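Local coordinates for Pab-dependent poly(a)-specific ribonuclease subunit PAN2 (PDB 4CZW), which is the catalytic subunit of the PAN2-PAN3 deadenylation complex, probably shortening the poly(A) tails of mRNA with a metal-dependent exonuclease domain beside a USP-like domain predicted to be inactive, at residues Y615-Y618 against E619-M622. Residues are numbered along the deposited sequence; the frame is centred on the assembly and turned at random.
Sequences YRKY and EEFM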
loop_
_atom_site.group_PDB
_atom_site.type_symbol
_atom_site.label_atom_id
_atom_site.label_comp_id
_atom_site.label_asym_id
_atom_site.label_seq_id
_atom_site.Cartn_x
_atom_site.Cartn_y
_atom_site.Cartn_z
ATOM N N TYR A 615 33.718 0.997 5.994
ATOM C CA TYR A 615 33.528 2.046 4.999
ATOM C C TYR A 615 34.580 3.140 5.147
ATOM O O TYR A 615 35.027 3.717 4.156
ATOM C CB TYR A 615 32.129 2.654 5.101
ATOM C CG TYR A 615 31.927 3.826 4.167
ATOM C CD1 TYR A 615 31.760 3.629 2.802
ATOM C CD2 TYR A 615 31.914 5.130 4.647
ATOM C CE1 TYR A 615 31.583 4.696 1.942
ATOM C CE2 TYR A 615 31.737 6.203 3.794
ATOM C CZ TYR A 615 31.571 5.980 2.443
ATOM O OH TYR A 615 31.394 7.045 1.589
ATOM N N ARG A 616 34.965 3.426 6.387
ATOM C CA ARG A 616 35.986 4.436 6.645
ATOM C C ARG A 616 37.338 3.975 6.115
ATOM O O ARG A 616 38.117 4.778 5.600
ATOM C CB ARG A 616 36.075 4.749 8.140
ATOM C CG ARG A 616 34.839 5.437 8.701
ATOM C CD ARG A 616 34.442 6.632 7.846
ATOM N NE ARG A 616 33.265 7.318 8.369
ATOM C CZ ARG A 616 32.613 8.280 7.723
ATOM N NH1 ARG A 616 33.018 8.667 6.521
ATOM N NH2 ARG A 616 31.551 8.851 8.276
ATOM N N LYS A 617 37.611 2.679 6.239
ATOM C CA LYS A 617 38.814 2.091 5.662
ATOM C C LYS A 617 38.779 2.200 4.144
ATOM O O LYS A 617 39.801 2.446 3.503
ATOM C CB LYS A 617 38.958 0.628 6.084
ATOM C CG LYS A 617 39.449 0.436 7.506
ATOM C CD LYS A 617 40.846 1.010 7.679
ATOM C CE LYS A 617 41.360 0.804 9.092
ATOM N NZ LYS A 617 42.708 1.405 9.280
ATOM N N TYR A 618 37.591 2.014 3.577
ATOM C CA TYR A 618 37.398 2.121 2.137
ATOM C C TYR A 618 37.702 3.530 1.641
ATOM O O TYR A 618 38.297 3.707 0.579
ATOM C CB TYR A 618 35.970 1.722 1.762
ATOM C CG TYR A 618 35.579 2.085 0.348
ATOM C CD1 TYR A 618 36.163 1.451 -0.739
ATOM C CD2 TYR A 618 34.619 3.059 0.102
ATOM C CE1 TYR A 618 35.805 1.776 -2.033
ATOM C CE2 TYR A 618 34.255 3.392 -1.187
ATOM C CZ TYR A 618 34.852 2.749 -2.252
ATOM O OH TYR A 618 34.492 3.078 -3.538
ATOM N N GLU A 619 37.292 4.530 2.416
ATOM C CA GLU A 619 37.568 5.920 2.075
ATOM C C GLU A 619 39.066 6.199 2.102
ATOM O O GLU A 619 39.581 6.951 1.274
ATOM C CB GLU A 619 36.839 6.867 3.031
ATOM C CG GLU A 619 35.332 6.907 2.843
ATOM C CD GLU A 619 34.679 8.034 3.617
ATOM O OE1 GLU A 619 35.136 8.331 4.741
ATOM O OE2 GLU A 619 33.712 8.631 3.099
ATOM N N GLU A 620 39.759 5.589 3.057
ATOM C CA GLU A 620 41.204 5.745 3.174
ATOM C C GLU A 620 41.922 5.100 1.994
ATOM O O GLU A 620 42.874 5.664 1.455
ATOM C CB GLU A 620 41.707 5.140 4.487
ATOM C CG GLU A 620 41.153 5.814 5.731
ATOM C CD GLU A 620 41.603 5.134 7.010
ATOM O OE1 GLU A 620 42.512 4.279 6.940
ATOM O OE2 GLU A 620 41.049 5.454 8.083
ATOM N N PHE A 621 41.457 3.919 1.598
ATOM C CA PHE A 621 42.069 3.173 0.503
ATOM C C PHE A 621 41.899 3.896 -0.830
ATOM O O PHE A 621 42.813 3.917 -1.654
ATOM C CB PHE A 621 41.472 1.764 0.415
ATOM C CG PHE A 621 41.727 0.917 1.630
ATOM C CD1 PHE A 621 42.766 1.213 2.497
ATOM C CD2 PHE A 621 40.926 -0.181 1.903
ATOM C CE1 PHE A 621 42.999 0.434 3.616
ATOM C CE2 PHE A 621 41.155 -0.965 3.018
ATOM C CZ PHE A 621 42.193 -0.657 3.876
HETATM N N MSE A 622 40.726 4.487 -1.036
HETATM C CA MSE A 622 40.447 5.230 -2.261
HETATM C C MSE A 622 41.259 6.518 -2.321
HETATM O O MSE A 622 41.694 6.940 -3.391
HETATM C CB MSE A 622 38.954 5.552 -2.368
HETATM C CG MSE A 622 38.066 4.338 -2.564
HETATM SE SE MSE A 622 38.166 3.590 -4.362
HETATM C CE MSE A 622 37.186 4.975 -5.322
#
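E619 reaches back to both Y615 and R616, spacings of i to i+4 and i to i+3 within helix 604-623 at the surface of the DEDD-type exonuclease domain. The backbone bonds are those of a regular alpha-helix: the amides of E619, E620, F621 and M622 each donate to the carbonyl four residues earlier, F621 N to K617 O measuring 2.9 Å.

Two ion pairs differ in length. R616 NH1 donates to E619 OE1 at 2.8 Å; the oxygen lies close to the guanidinium plane, yet the donor meets it from above the carboxylate plane, the two planes being 50° apart. E487 and the carbonyl of G482 take NE and NH2 of R616, which ties the helix to the segment joining strands 471-481 and 490-496. The K617 NZ to E620 OE1 pair is long, at 3.7 Å.

The aliphatic part of E619 also works: CG sits over one face of the Y615 ring in a CH-pi contact, 4.1 Å from the centroid. Were E619 an alanine, NH1 of R616 would probably lose its carboxylate mate and the Y615 ring its CH-pi contact from CG.

F621 lays one ring face over K617 O and packs on F627 and V630 of helix 627-634. Selenomethionine M622 repeats the CH-pi theme on Y618, whose ring also meets F627 edge-to-face. The bend at chi2 (-74°) brings M622 SE obliquely to the Y618 ring as a Met-aromatic contact, while M622 CG lies over the face, 3.5 Å from Y618 CE1.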